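Acyl-CoA dehydrogenase (PDB 4RM7) is of unknown specific function but has the acyl-CoA dehydrogenase fold, with a beta-sheet domain between two helical domains, and assembles from four chains. Local coordinates at residues 6-11 with 305-310; 25-30 with 86-91; 299-304 with 324-329. One frame throughout, in Å; residues are numbered along the deposited sequence.

Overall arrangement
From the N terminus, residues 6-11 lead into helix 10-26, and contact 1 joins this entry to the C-terminal part of helix 282-311, closing a loop of almost 300 residues that includes the whole beta domain. Contact 2 is nested inside that loop: it joins the end of helix 10-26 to the start of helix 90-103 within the N-terminal helical domain, about 24 Å from contact 1 between centres. Contact 3 closes a short loop between helices 282-311 and 316-341. It crosses contact 1, because 305-310 directly follows 299-304 and lies before 324-329. Contact 1 thus ties the N-terminal helices to the C-terminal bundle, and both contacts 1 and 3 border a second subunit.

Contact 1: 6-11 with 305-310; sequences DGLSRD and AAREYD
Arg307 reaches across from its helix so that the end of its guanidinium group, NH2, meets Gly7 and Leu8 in the turn ahead of helix 10-26. NH2 lies 3.7 Å from Gly7 O, too far to count as a hydrogen bond, and 4.0 Å from Leu8 CD2. Both neighbours approach the guanidinium obliquely. The Arg307 side chain leaves the helix with CG anti to its own carbonyl carbon (chi1 -75°) and then runs extended from CG to NE, spanning backbones that are 11.6 Å apart between the CA atoms of Leu8 and Arg307. Leu8 crosses it at about a right angle. Its CD1 continues the chain in an extended direction (chi2 179°), while the other methyl, CD2, branches off toward the arginine.

In the acyl-CoA dehydrogenase fold, this is a surface junction between the N-terminal helical domain and the C-terminal helical bundle. Gly7 takes a positive phi of 116°, a backbone conformation that glycine adopts readily. Ser9 then N-caps helix 10-26 through its side chain, and its own backbone N is bonded to Glu12 OE1, the reciprocal pattern of a capping box.

Glu12 OE1 also forms a long, weak ion pair with Arg307 NH2, and Phe71 of helix 70-84 provides a cation-pi partner for the arginine while packing against Leu8. One turn further along the helix, the two carboxylate oxygens of Asp310 accept bonds separately from the backbone N atoms of Leu70 and Phe71.

Contact 2: 25-30 with 86-91; sequences KYFTPA and ACLPFQ
Phe27 faces Leu88 and Phe90 from a break between two helices, where the backbone leaves helix 10-26 and re-enters helical geometry at Pro29. Phe27 is the first residue to depart from helical angles (phi -88°, psi 68°) and forms the centre of an inverse gamma turn, closed by a weak bond of 2.9 Å from Thr28 N to Tyr26 O. Thr28 is the N-cap of helix 29-38, with OG1 bonded to Ser31 N. The partner segment is extended from Ala86 to Leu88 and then turns into helix 90-103. The two chains stay well separated: the closest CA pair, Phe27 and Ala86, is 9.6 Å apart, and side chains alone make the contact.

The far end of the Phe27 ring does the work. Its CZ lies 3.9 Å from Phe90 CE2 and 4.2 Å from Leu88 CD1. Leu88 places that methyl over one face of the Phe27 ring, whereas Phe27 CZ comes to the edge of the Phe90 ring, close to its plane. Phe90 CE2 in turn approaches the Phe27 ring obliquely, and the two ring planes are steeply inclined. Both partners point against Phe27 from the opposite direction. In Leu88 the CG is anti to the carbonyl carbon (chi1 -58°) and CD1 extends onward, carrying this methyl to the phenylalanine. All three residues are buried, and carbon atoms alone meet across the contact, which is apolar packing within the N-terminal helical domain.

Leu80 of helix 70-84 touches all three side chains. Helix 43-50 lies beside them, with Val45 against Phe27 and the ring of Phe49 stacked on Phe90.

Contact 3: 299-304 with 324-329; sequences RNLVYG and YYVPKA
Leu301 meets Tyr325 and Val326 between the two arms of a helical hairpin, helices 282-311 and 316-341, in the C-terminal helical bundle of the acyl-CoA dehydrogenase fold. The short segments run roughly antiparallel, at 135° between their directions, with axes 9.9 Å apart. The second helix is kinked around Pro327.

The aliphatic contacts come from branched side chains. Val302 and Val326 cross at about a right angle, their CG2 methyls 4.2 Å apart, while Leu301 CD1 lies more loosely beside Val326 CG2. Cys250 of helix 234-270 touches both valines.

Aliphatic-aromatic packing is carried by the same Leu301 methyl, which approaches the Tyr325 ring obliquely. With CG anti to the backbone N (chi1 176°), the tyrosine brings its CB and the near side of its ring to this methyl. Ala329 CB, one turn later, lies over one face of the ring, offset toward its rim.

Polar bonds lie around the packing: Arg299 NE forms a salt bridge with Glu78, and Tyr324 OH is hydrogen-bonded to Glu290 of the second subunit, whose Thr296 packs on Leu301.

The closest approach across the contact is 3.6 Å, from Leu301 CD1 to Tyr325 CD2.

Contact 1: 6-11 with 305-310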
ATOM      1  N   ASP A   6      -4.104  20.674  23.913  1.00104.66           N
ATOM      2  CA  ASP A   6      -5.435  20.761  24.502  1.00106.17           C
ATOM      3  C   ASP A   6      -5.938  19.329  24.634  1.00108.01           C
ATOM      4  O   ASP A   6      -5.885  18.565  23.668  1.00112.31           O
ATOM      5  CB  ASP A   6      -6.383  21.601  23.640  1.00108.82           C
ATOM      6  CG  ASP A   6      -5.766  22.921  23.193  1.00113.40           C
ATOM      7  OD1 ASP A   6      -6.091  23.380  22.074  1.00113.85           O
ATOM      8  OD2 ASP A   6      -4.958  23.500  23.956  1.00115.27           O
ATOM      9  N   GLY A   7      -6.400  18.948  25.822  1.00100.08           N
ATOM     10  CA  GLY A   7      -6.833  17.575  26.053  1.00 87.61           C
ATOM     11  C   GLY A   7      -5.981  16.866  27.086  1.00 72.48           C
ATOM     12  O   GLY A   7      -6.404  15.879  27.681  1.00 68.33           O
ATOM     13  N   LEU A   8      -4.760  17.361  27.268  1.00 66.99           N
ATOM     14  CA  LEU A   8      -3.933  17.019  28.419  1.00 58.25           C
ATOM     15  C   LEU A   8      -4.350  17.875  29.605  1.00 58.94           C
ATOM     16  O   LEU A   8      -4.798  19.006  29.430  1.00 67.88           O
ATOM     17  CB  LEU A   8      -2.457  17.266  28.131  1.00 57.09           C
ATOM     18  CG  LEU A   8      -1.803  16.587  26.939  1.00 56.04           C
ATOM     19  CD1 LEU A   8      -0.351  17.020  26.869  1.00 53.32           C
ATOM     20  CD2 LEU A   8      -1.932  15.088  27.094  1.00 49.28           C
ATOM     21  N   SER A   9      -4.172  17.353  30.810  1.00 53.92           N
ATOM     22  CA  SER A   9      -4.420  18.126  32.015  1.00 51.85           C
ATOM     23  C   SER A   9      -3.358  19.203  32.159  1.00 54.15           C
ATOM     24  O   SER A   9      -2.335  19.132  31.480  1.00 59.88           O
ATOM     25  CB  SER A   9      -4.406  17.203  33.224  1.00 50.69           C
ATOM     26  OG  SER A   9      -3.106  16.654  33.367  1.00 58.27           O
ATOM     27  N   ARG A  10      -3.585  20.191  33.030  1.00 53.09           N
ATOM     28  CA  ARG A  10      -2.545  21.177  33.351  1.00 55.18           C
ATOM     29  C   ARG A  10      -1.264  20.517  33.832  1.00 57.06           C
ATOM     30  O   ARG A  10      -0.170  20.936  33.449  1.00 54.11           O
ATOM     31  CB  ARG A  10      -2.990  22.142  34.436  1.00 62.51           C
ATOM     32  CG  ARG A  10      -3.885  23.215  33.964  1.00 71.11           C
ATOM     33  CD  ARG A  10      -3.205  24.556  33.816  1.00 64.13           C
ATOM     34  NE  ARG A  10      -4.198  25.434  33.220  1.00 63.66           N
ATOM     35  CZ  ARG A  10      -5.029  26.194  33.918  1.00 64.98           C
ATOM     36  NH1 ARG A  10      -5.924  26.939  33.284  1.00 75.08           N
ATOM     37  NH2 ARG A  10      -4.943  26.230  35.242  1.00 60.28           N
ATOM     38  N   ASP A  11      -1.410  19.513  34.702  1.00 55.02           N
ATOM     39  CA  ASP A  11      -0.262  18.800  35.259  1.00 57.62           C
ATOM     40  C   ASP A  11       0.551  18.145  34.149  1.00 54.14           C
ATOM     41  O   ASP A  11       1.763  18.317  34.090  1.00 52.87           O
ATOM     42  CB  ASP A  11      -0.703  17.754  36.286  1.00 59.73           C
ATOM     43  CG  ASP A  11      -1.207  18.381  37.578  1.00 70.59           C
ATOM     44  OD1 ASP A  11      -0.714  19.465  37.951  1.00 75.81           O
ATOM     45  OD2 ASP A  11      -2.100  17.791  38.221  1.00 79.59           O
ATOM     46  N   ALA A 305      -2.939   3.048  24.712  1.00 43.24           N
ATOM     47  CA  ALA A 305      -2.369   1.900  25.413  1.00 42.41           C
ATOM     48  C   ALA A 305      -1.810   2.353  26.751  1.00 46.66           C
ATOM     49  O   ALA A 305      -1.986   1.679  27.759  1.00 54.21           O
ATOM     50  CB  ALA A 305      -1.275   1.213  24.573  1.00 32.40           C
ATOM     51  N   ALA A 306      -1.159   3.512  26.764  1.00 40.97           N
ATOM     52  CA  ALA A 306      -0.564   4.013  27.993  1.00 37.83           C
ATOM     53  C   ALA A 306      -1.622   4.390  29.028  1.00 42.26           C
ATOM     54  O   ALA A 306      -1.470   4.100  30.217  1.00 47.94           O
ATOM     55  CB  ALA A 306       0.326   5.194  27.704  1.00 36.16           C
ATOM     56  N   ARG A 307      -2.691   5.040  28.589  1.00 41.87           N
ATOM     57  CA  ARG A 307      -3.709   5.470  29.537  1.00 46.97           C
ATOM     58  C   ARG A 307      -4.464   4.261  30.100  1.00 51.75           C
ATOM     59  O   ARG A 307      -4.881   4.285  31.257  1.00 60.44           O
ATOM     60  CB  ARG A 307      -4.669   6.486  28.893  1.00 40.30           C
ATOM     61  CG  ARG A 307      -4.075   7.891  28.711  1.00 40.15           C
ATOM     62  CD  ARG A 307      -5.097   8.886  28.127  1.00 44.89           C
ATOM     63  NE  ARG A 307      -4.888  10.280  28.535  1.00 60.07           N
ATOM     64  CZ  ARG A 307      -5.041  11.335  27.716  1.00 83.57           C
ATOM     65  NH1 ARG A 307      -5.397  11.172  26.439  1.00 87.75           N
ATOM     66  NH2 ARG A 307      -4.839  12.572  28.163  1.00 82.95           N
ATOM     67  N   GLU A 308      -4.612   3.201  29.306  1.00 53.02           N
ATOM     68  CA  GLU A 308      -5.181   1.934  29.807  1.00 51.77           C
ATOM     69  C   GLU A 308      -4.434   1.404  31.023  1.00 52.24           C
ATOM     70  O   GLU A 308      -5.048   1.032  32.016  1.00 54.02           O
ATOM     71  CB  GLU A 308      -5.169   0.848  28.734  1.00 51.19           C
ATOM     72  CG  GLU A 308      -6.437   0.720  27.932  1.00 50.22           C
ATOM     73  CD  GLU A 308      -6.367  -0.423  26.924  1.00 57.58           C
ATOM     74  OE1 GLU A 308      -5.303  -1.063  26.810  1.00 60.47           O
ATOM     75  OE2 GLU A 308      -7.384  -0.699  26.255  1.00 67.60           O
ATOM     76  N   TYR A 309      -3.110   1.344  30.943  1.00 46.96           N
ATOM     77  CA  TYR A 309      -2.337   0.887  32.087  1.00 53.00           C
ATOM     78  C   TYR A 309      -2.663   1.710  33.310  1.00 53.09           C
ATOM     79  O   TYR A 309      -2.897   1.174  34.381  1.00 59.81           O
ATOM     80  CB  TYR A 309      -0.844   0.976  31.822  1.00 54.68           C
ATOM     81  CG  TYR A 309      -0.249  -0.227  31.154  1.00 51.11           C
ATOM     82  CD1 TYR A 309       0.045  -1.386  31.877  1.00 48.15           C
ATOM     83  CD2 TYR A 309       0.041  -0.202  29.795  1.00 52.07           C
ATOM     84  CE1 TYR A 309       0.605  -2.484  31.246  1.00 49.49           C
ATOM     85  CE2 TYR A 309       0.623  -1.283  29.160  1.00 53.49           C
ATOM     86  CZ  TYR A 309       0.900  -2.416  29.883  1.00 52.58           C
ATOM     87  OH  TYR A 309       1.459  -3.472  29.221  1.00 58.74           O
ATOM     88  N   ASP A 310      -2.688   3.021  33.141  1.00 49.72           N
ATOM     89  CA  ASP A 310      -2.807   3.900  34.287  1.00 50.92           C
ATOM     90  C   ASP A 310      -4.197   3.781  34.908  1.00 54.73           C
ATOM     91  O   ASP A 310      -4.365   4.047  36.089  1.00 59.89           O
ATOM     92  CB  ASP A 310      -2.495   5.347  33.893  1.00 53.49           C
ATOM     93  CG  ASP A 310      -1.033   5.546  33.440  1.00 57.44           C
ATOM     94  OD1 ASP A 310      -0.149   4.721  33.769  1.00 57.82           O
ATOM     95  OD2 ASP A 310      -0.764   6.555  32.760  1.00 60.82           O
TER

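Contact 2: 25-30 with 86-91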
ATOM      1  N   LYS A  25      17.487  22.807  25.774  1.00 54.53           N
ATOM      2  CA  LYS A  25      18.746  23.219  26.351  1.00 51.45           C
ATOM      3  C   LYS A  25      19.925  22.355  25.958  1.00 48.80           C
ATOM      4  O   LYS A  25      20.976  22.869  25.631  1.00 57.82           O
ATOM      5  CB  LYS A  25      18.604  23.223  27.866  1.00 55.38           C
ATOM      6  CG  LYS A  25      19.864  23.483  28.654  1.00 54.21           C
ATOM      7  CD  LYS A  25      19.487  23.892  30.063  1.00 66.42           C
ATOM      8  CE  LYS A  25      20.638  23.747  31.033  1.00 71.26           C
ATOM      9  NZ  LYS A  25      21.915  24.142  30.396  1.00 74.70           N
ATOM     10  N   TYR A  26      19.761  21.045  25.990  1.00 45.41           N
ATOM     11  CA  TYR A  26      20.878  20.163  25.699  1.00 45.08           C
ATOM     12  C   TYR A  26      20.932  19.615  24.290  1.00 47.56           C
ATOM     13  O   TYR A  26      21.995  19.467  23.728  1.00 53.01           O
ATOM     14  CB  TYR A  26      20.921  19.012  26.692  1.00 48.12           C
ATOM     15  CG  TYR A  26      21.264  19.445  28.088  1.00 60.52           C
ATOM     16  CD1 TYR A  26      22.555  19.792  28.429  1.00 56.59           C
ATOM     17  CD2 TYR A  26      20.298  19.511  29.062  1.00 53.85           C
ATOM     18  CE1 TYR A  26      22.869  20.191  29.708  1.00 57.78           C
ATOM     19  CE2 TYR A  26      20.603  19.912  30.337  1.00 62.25           C
ATOM     20  CZ  TYR A  26      21.889  20.249  30.653  1.00 66.83           C
ATOM     21  OH  TYR A  26      22.177  20.648  31.924  1.00 70.58           O
ATOM     22  N   PHE A  27      19.783  19.282  23.729  1.00 52.37           N
ATOM     23  CA  PHE A  27      19.762  18.591  22.459  1.00 50.56           C
ATOM     24  C   PHE A  27      19.774  19.510  21.263  1.00 59.63           C
ATOM     25  O   PHE A  27      18.812  19.610  20.529  1.00 59.50           O
ATOM     26  CB  PHE A  27      18.603  17.616  22.411  1.00 52.17           C
ATOM     27  CG  PHE A  27      18.656  16.589  23.490  1.00 62.83           C
ATOM     28  CD1 PHE A  27      19.669  15.671  23.525  1.00 66.05           C
ATOM     29  CD2 PHE A  27      17.705  16.557  24.475  1.00 72.93           C
ATOM     30  CE1 PHE A  27      19.731  14.726  24.521  1.00 73.22           C
ATOM     31  CE2 PHE A  27      17.759  15.619  25.475  1.00 76.60           C
ATOM     32  CZ  PHE A  27      18.775  14.702  25.499  1.00 74.91           C
ATOM     33  N   THR A  28      20.898  20.178  21.085  1.00 61.38           N
ATOM     34  CA  THR A  28      21.162  20.977  19.914  1.00 55.51           C
ATOM     35  C   THR A  28      21.612  20.095  18.779  1.00 53.87           C
ATOM     36  O   THR A  28      22.112  18.999  19.005  1.00 62.62           O
ATOM     37  CB  THR A  28      22.251  22.014  20.182  1.00 52.81           C
ATOM     38  OG1 THR A  28      23.420  21.356  20.662  1.00 64.73           O
ATOM     39  CG2 THR A  28      21.788  22.992  21.212  1.00 45.22           C
ATOM     40  N   PRO A  29      21.439  20.645  17.501  1.00 57.15           N
ATOM     41  CA  PRO A  29      21.909  19.761  16.429  1.00 59.56           C
ATOM     42  C   PRO A  29      23.381  19.464  16.580  1.00 65.60           C
ATOM     43  O   PRO A  29      23.791  18.337  16.368  1.00 79.53           O
ATOM     44  CB  PRO A  29      21.700  20.582  15.166  1.00 54.60           C
ATOM     45  CG  PRO A  29      20.565  21.455  15.478  1.00 54.02           C
ATOM     46  CD  PRO A  29      20.826  21.779  16.898  1.00 57.36           C
ATOM     47  N   ALA A  30      24.171  20.459  16.942  1.00 61.69           N
ATOM     48  CA  ALA A  30      25.598  20.249  17.087  1.00 62.19           C
ATOM     49  C   ALA A  30      25.935  19.261  18.184  1.00 62.34           C
ATOM     50  O   ALA A  30      26.780  18.406  18.004  1.00 66.19           O
ATOM     51  CB  ALA A  30      26.292  21.568  17.339  1.00 57.26           C
ATOM     52  N   ALA A  86      16.299  11.729  17.592  1.00 40.09           N
ATOM     53  CA  ALA A  86      17.238  10.645  17.796  1.00 44.01           C
ATOM     54  C   ALA A  86      16.676   9.599  18.727  1.00 44.30           C
ATOM     55  O   ALA A  86      15.698   9.836  19.436  1.00 48.68           O
ATOM     56  CB  ALA A  86      18.569  11.187  18.334  1.00 38.38           C
ATOM     57  N   CYS A  87      17.304   8.430  18.699  1.00 45.16           N
ATOM     58  CA  CYS A  87      17.028   7.375  19.653  1.00 44.32           C
ATOM     59  C   CYS A  87      17.852   7.609  20.902  1.00 50.84           C
ATOM     60  O   CYS A  87      19.070   7.545  20.850  1.00 67.46           O
ATOM     61  CB  CYS A  87      17.351   6.011  19.051  1.00 43.80           C
ATOM     62  SG  CYS A  87      16.740   4.654  20.059  1.00 56.73           S
ATOM     63  N   LEU A  88      17.193   7.885  22.021  1.00 47.82           N
ATOM     64  CA  LEU A  88      17.882   8.246  23.254  1.00 46.12           C
ATOM     65  C   LEU A  88      17.893   7.068  24.237  1.00 45.17           C
ATOM     66  O   LEU A  88      17.054   6.177  24.146  1.00 56.36           O
ATOM     67  CB  LEU A  88      17.210   9.482  23.867  1.00 41.86           C
ATOM     68  CG  LEU A  88      17.172  10.708  22.952  1.00 47.08           C
ATOM     69  CD1 LEU A  88      16.396  11.823  23.627  1.00 52.74           C
ATOM     70  CD2 LEU A  88      18.577  11.183  22.569  1.00 49.90           C
ATOM     71  N   PRO A  89      18.853   7.051  25.180  1.00 42.55           N
ATOM     72  CA  PRO A  89      19.009   5.919  26.111  1.00 38.03           C
ATOM     73  C   PRO A  89      17.936   5.852  27.192  1.00 43.61           C
ATOM     74  O   PRO A  89      17.815   4.830  27.872  1.00 53.25           O
ATOM     75  CB  PRO A  89      20.374   6.173  26.775  1.00 33.80           C
ATOM     76  CG  PRO A  89      20.974   7.332  26.095  1.00 37.04           C
ATOM     77  CD  PRO A  89      19.860   8.095  25.421  1.00 39.07           C
ATOM     78  N   PHE A  90      17.185   6.934  27.356  1.00 43.34           N
ATOM     79  CA  PHE A  90      16.300   7.080  28.501  1.00 41.98           C
ATOM     80  C   PHE A  90      15.279   5.975  28.613  1.00 41.46           C
ATOM     81  O   PHE A  90      15.129   5.404  29.694  1.00 46.51           O
ATOM     82  CB  PHE A  90      15.601   8.438  28.458  1.00 44.03           C
ATOM     83  CG  PHE A  90      16.555   9.577  28.465  1.00 44.46           C
ATOM     84  CD1 PHE A  90      17.512   9.681  29.464  1.00 45.32           C
ATOM     85  CD2 PHE A  90      16.553  10.510  27.441  1.00 48.10           C
ATOM     86  CE1 PHE A  90      18.433  10.728  29.470  1.00 41.69           C
ATOM     87  CE2 PHE A  90      17.465  11.559  27.436  1.00 49.78           C
ATOM     88  CZ  PHE A  90      18.412  11.663  28.451  1.00 50.38           C
ATOM     89  N   GLN A  91      14.583   5.656  27.518  1.00 45.86           N
ATOM     90  CA  GLN A  91      13.541   4.624  27.593  1.00 46.87           C
ATOM     91  C   GLN A  91      14.149   3.266  27.979  1.00 53.61           C
ATOM     92  O   GLN A  91      13.543   2.516  28.743  1.00 65.96           O
ATOM     93  CB  GLN A  91      12.723   4.519  26.286  1.00 38.79           C
ATOM     94  CG  GLN A  91      13.468   4.291  24.978  1.00 43.45           C
ATOM     95  CD  GLN A  91      13.925   5.596  24.335  1.00 57.91           C
ATOM     96  OE1 GLN A  91      14.171   6.582  25.028  1.00 62.85           O
ATOM     97  NE2 GLN A  91      14.053   5.600  23.005  1.00 54.77           N
TER

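Contact 3: 299-304 with 324-329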
ATOM      1  N   ARG A 299      -0.272   8.344  17.587  1.00 35.01           N
ATOM      2  CA  ARG A 299      -0.381   9.013  18.879  1.00 32.88           C
ATOM      3  C   ARG A 299      -1.580   8.470  19.633  1.00 39.69           C
ATOM      4  O   ARG A 299      -1.500   8.172  20.819  1.00 44.26           O
ATOM      5  CB  ARG A 299      -0.484  10.532  18.694  1.00 34.47           C
ATOM      6  CG  ARG A 299      -0.406  11.327  19.985  1.00 37.77           C
ATOM      7  CD  ARG A 299      -0.161  12.826  19.737  1.00 34.87           C
ATOM      8  NE  ARG A 299       1.220  13.080  19.348  1.00 44.84           N
ATOM      9  CZ  ARG A 299       1.614  13.600  18.185  1.00 45.19           C
ATOM     10  NH1 ARG A 299       0.720  13.931  17.252  1.00 39.65           N
ATOM     11  NH2 ARG A 299       2.921  13.765  17.951  1.00 35.34           N
ATOM     12  N   ASN A 300      -2.688   8.326  18.923  1.00 37.45           N
ATOM     13  CA  ASN A 300      -3.869   7.716  19.472  1.00 37.16           C
ATOM     14  C   ASN A 300      -3.619   6.287  20.005  1.00 42.49           C
ATOM     15  O   ASN A 300      -4.142   5.922  21.047  1.00 43.51           O
ATOM     16  CB  ASN A 300      -4.962   7.691  18.415  1.00 39.37           C
ATOM     17  CG  ASN A 300      -5.683   9.018  18.289  1.00 43.99           C
ATOM     18  OD1 ASN A 300      -5.692   9.823  19.229  1.00 38.29           O
ATOM     19  ND2 ASN A 300      -6.319   9.243  17.138  1.00 36.05           N
ATOM     20  N   LEU A 301      -2.820   5.491  19.301  1.00 39.06           N
ATOM     21  CA  LEU A 301      -2.586   4.123  19.730  1.00 35.79           C
ATOM     22  C   LEU A 301      -1.647   4.112  20.923  1.00 35.66           C
ATOM     23  O   LEU A 301      -1.892   3.412  21.902  1.00 39.97           O
ATOM     24  CB  LEU A 301      -2.014   3.270  18.606  1.00 32.55           C
ATOM     25  CG  LEU A 301      -2.968   2.957  17.450  1.00 34.80           C
ATOM     26  CD1 LEU A 301      -2.221   2.232  16.328  1.00 39.90           C
ATOM     27  CD2 LEU A 301      -4.145   2.116  17.905  1.00 32.35           C
ATOM     28  N   VAL A 302      -0.595   4.921  20.863  1.00 27.87           N
ATOM     29  CA  VAL A 302       0.379   4.955  21.948  1.00 34.01           C
ATOM     30  C   VAL A 302      -0.253   5.526  23.227  1.00 48.31           C
ATOM     31  O   VAL A 302      -0.243   4.875  24.278  1.00 47.92           O
ATOM     32  CB  VAL A 302       1.613   5.753  21.539  1.00 31.94           C
ATOM     33  CG1 VAL A 302       2.584   5.865  22.697  1.00 34.10           C
ATOM     34  CG2 VAL A 302       2.289   5.060  20.377  1.00 31.42           C
ATOM     35  N   TYR A 303      -0.865   6.702  23.122  1.00 51.60           N
ATOM     36  CA  TYR A 303      -1.535   7.309  24.272  1.00 44.98           C
ATOM     37  C   TYR A 303      -2.643   6.441  24.838  1.00 44.39           C
ATOM     38  O   TYR A 303      -2.868   6.420  26.058  1.00 42.57           O
ATOM     39  CB  TYR A 303      -2.136   8.667  23.917  1.00 42.59           C
ATOM     40  CG  TYR A 303      -1.128   9.770  23.693  1.00 42.28           C
ATOM     41  CD1 TYR A 303      -1.551  11.096  23.544  1.00 36.95           C
ATOM     42  CD2 TYR A 303       0.241   9.505  23.628  1.00 33.51           C
ATOM     43  CE1 TYR A 303      -0.643  12.127  23.338  1.00 36.28           C
ATOM     44  CE2 TYR A 303       1.161  10.545  23.399  1.00 37.89           C
ATOM     45  CZ  TYR A 303       0.698  11.847  23.249  1.00 35.21           C
ATOM     46  OH  TYR A 303       1.567  12.877  23.057  1.00 41.50           O
ATOM     47  N   GLY A 304      -3.362   5.744  23.965  1.00 43.19           N
ATOM     48  CA  GLY A 304      -4.477   4.920  24.427  1.00 39.61           C
ATOM     49  C   GLY A 304      -3.948   3.741  25.243  1.00 47.25           C
ATOM     50  O   GLY A 304      -4.425   3.474  26.345  1.00 44.90           O
ATOM     51  N   TYR A 324       2.184  -3.201  16.171  1.00 39.70           N
ATOM     52  CA  TYR A 324       2.081  -3.651  14.787  1.00 40.03           C
ATOM     53  C   TYR A 324       2.087  -2.457  13.848  1.00 45.08           C
ATOM     54  O   TYR A 324       2.665  -2.496  12.767  1.00 49.88           O
ATOM     55  CB  TYR A 324       0.801  -4.484  14.578  1.00 39.43           C
ATOM     56  CG  TYR A 324       0.620  -5.028  13.171  1.00 33.91           C
ATOM     57  CD1 TYR A 324       1.282  -6.170  12.758  1.00 41.87           C
ATOM     58  CD2 TYR A 324      -0.228  -4.404  12.264  1.00 37.02           C
ATOM     59  CE1 TYR A 324       1.115  -6.679  11.476  1.00 50.94           C
ATOM     60  CE2 TYR A 324      -0.411  -4.908  10.964  1.00 32.69           C
ATOM     61  CZ  TYR A 324       0.265  -6.041  10.582  1.00 43.59           C
ATOM     62  OH  TYR A 324       0.106  -6.535   9.301  1.00 47.85           O
ATOM     63  N   TYR A 325       1.448  -1.381  14.277  1.00 38.08           N
ATOM     64  CA  TYR A 325       1.183  -0.296  13.376  1.00 41.58           C
ATOM     65  C   TYR A 325       2.283   0.770  13.370  1.00 38.21           C
ATOM     66  O   TYR A 325       2.671   1.257  12.315  1.00 44.89           O
ATOM     67  CB  TYR A 325      -0.169   0.353  13.729  1.00 35.28           C
ATOM     68  CG  TYR A 325      -0.468   1.578  12.882  1.00 32.49           C
ATOM     69  CD1 TYR A 325      -1.000   1.454  11.590  1.00 34.29           C
ATOM     70  CD2 TYR A 325      -0.200   2.848  13.358  1.00 26.01           C
ATOM     71  CE1 TYR A 325      -1.266   2.580  10.802  1.00 34.41           C
ATOM     72  CE2 TYR A 325      -0.478   3.990  12.581  1.00 33.71           C
ATOM     73  CZ  TYR A 325      -1.004   3.846  11.305  1.00 39.17           C
ATOM     74  OH  TYR A 325      -1.280   4.970  10.552  1.00 43.41           O
ATOM     75  N   VAL A 326       2.782   1.120  14.545  1.00 35.74           N
ATOM     76  CA  VAL A 326       3.482   2.388  14.705  1.00 42.38           C
ATOM     77  C   VAL A 326       4.888   2.451  14.103  1.00 40.69           C
ATOM     78  O   VAL A 326       5.180   3.407  13.400  1.00 43.68           O
ATOM     79  CB  VAL A 326       3.544   2.805  16.207  1.00 40.58           C
ATOM     80  CG1 VAL A 326       4.445   4.051  16.402  1.00 28.99           C
ATOM     81  CG2 VAL A 326       2.130   3.113  16.692  1.00 38.18           C
ATOM     82  N   PRO A 327       5.757   1.456  14.370  1.00 43.45           N
ATOM     83  CA  PRO A 327       7.095   1.597  13.783  1.00 36.77           C
ATOM     84  C   PRO A 327       7.064   1.630  12.258  1.00 40.69           C
ATOM     85  O   PRO A 327       7.785   2.427  11.651  1.00 39.08           O
ATOM     86  CB  PRO A 327       7.836   0.354  14.292  1.00 36.53           C
ATOM     87  CG  PRO A 327       7.136  -0.004  15.567  1.00 36.16           C
ATOM     88  CD  PRO A 327       5.682   0.291  15.279  1.00 38.95           C
ATOM     89  N   LYS A 328       6.221   0.816  11.634  1.00 38.84           N
ATOM     90  CA  LYS A 328       6.169   0.841  10.177  1.00 35.76           C
ATOM     91  C   LYS A 328       5.611   2.192   9.710  1.00 37.96           C
ATOM     92  O   LYS A 328       6.136   2.803   8.771  1.00 44.81           O
ATOM     93  CB  LYS A 328       5.331  -0.307   9.644  1.00 35.85           C
ATOM     94  CG  LYS A 328       5.362  -0.431   8.144  1.00 43.51           C
ATOM     95  CD  LYS A 328       4.280  -1.350   7.693  1.00 49.36           C
ATOM     96  CE  LYS A 328       4.578  -1.910   6.321  1.00 64.67           C
ATOM     97  NZ  LYS A 328       3.459  -2.784   5.847  1.00 70.19           N
ATOM     98  N   ALA A 329       4.563   2.671  10.381  1.00 34.98           N
ATOM     99  CA  ALA A 329       4.008   3.981  10.059  1.00 33.60           C
ATOM    100  C   ALA A 329       5.057   5.062  10.249  1.00 34.47           C
ATOM    101  O   ALA A 329       5.180   5.970   9.423  1.00 35.17           O
ATOM    102  CB  ALA A 329       2.806   4.274  10.900  1.00 25.27           C
TER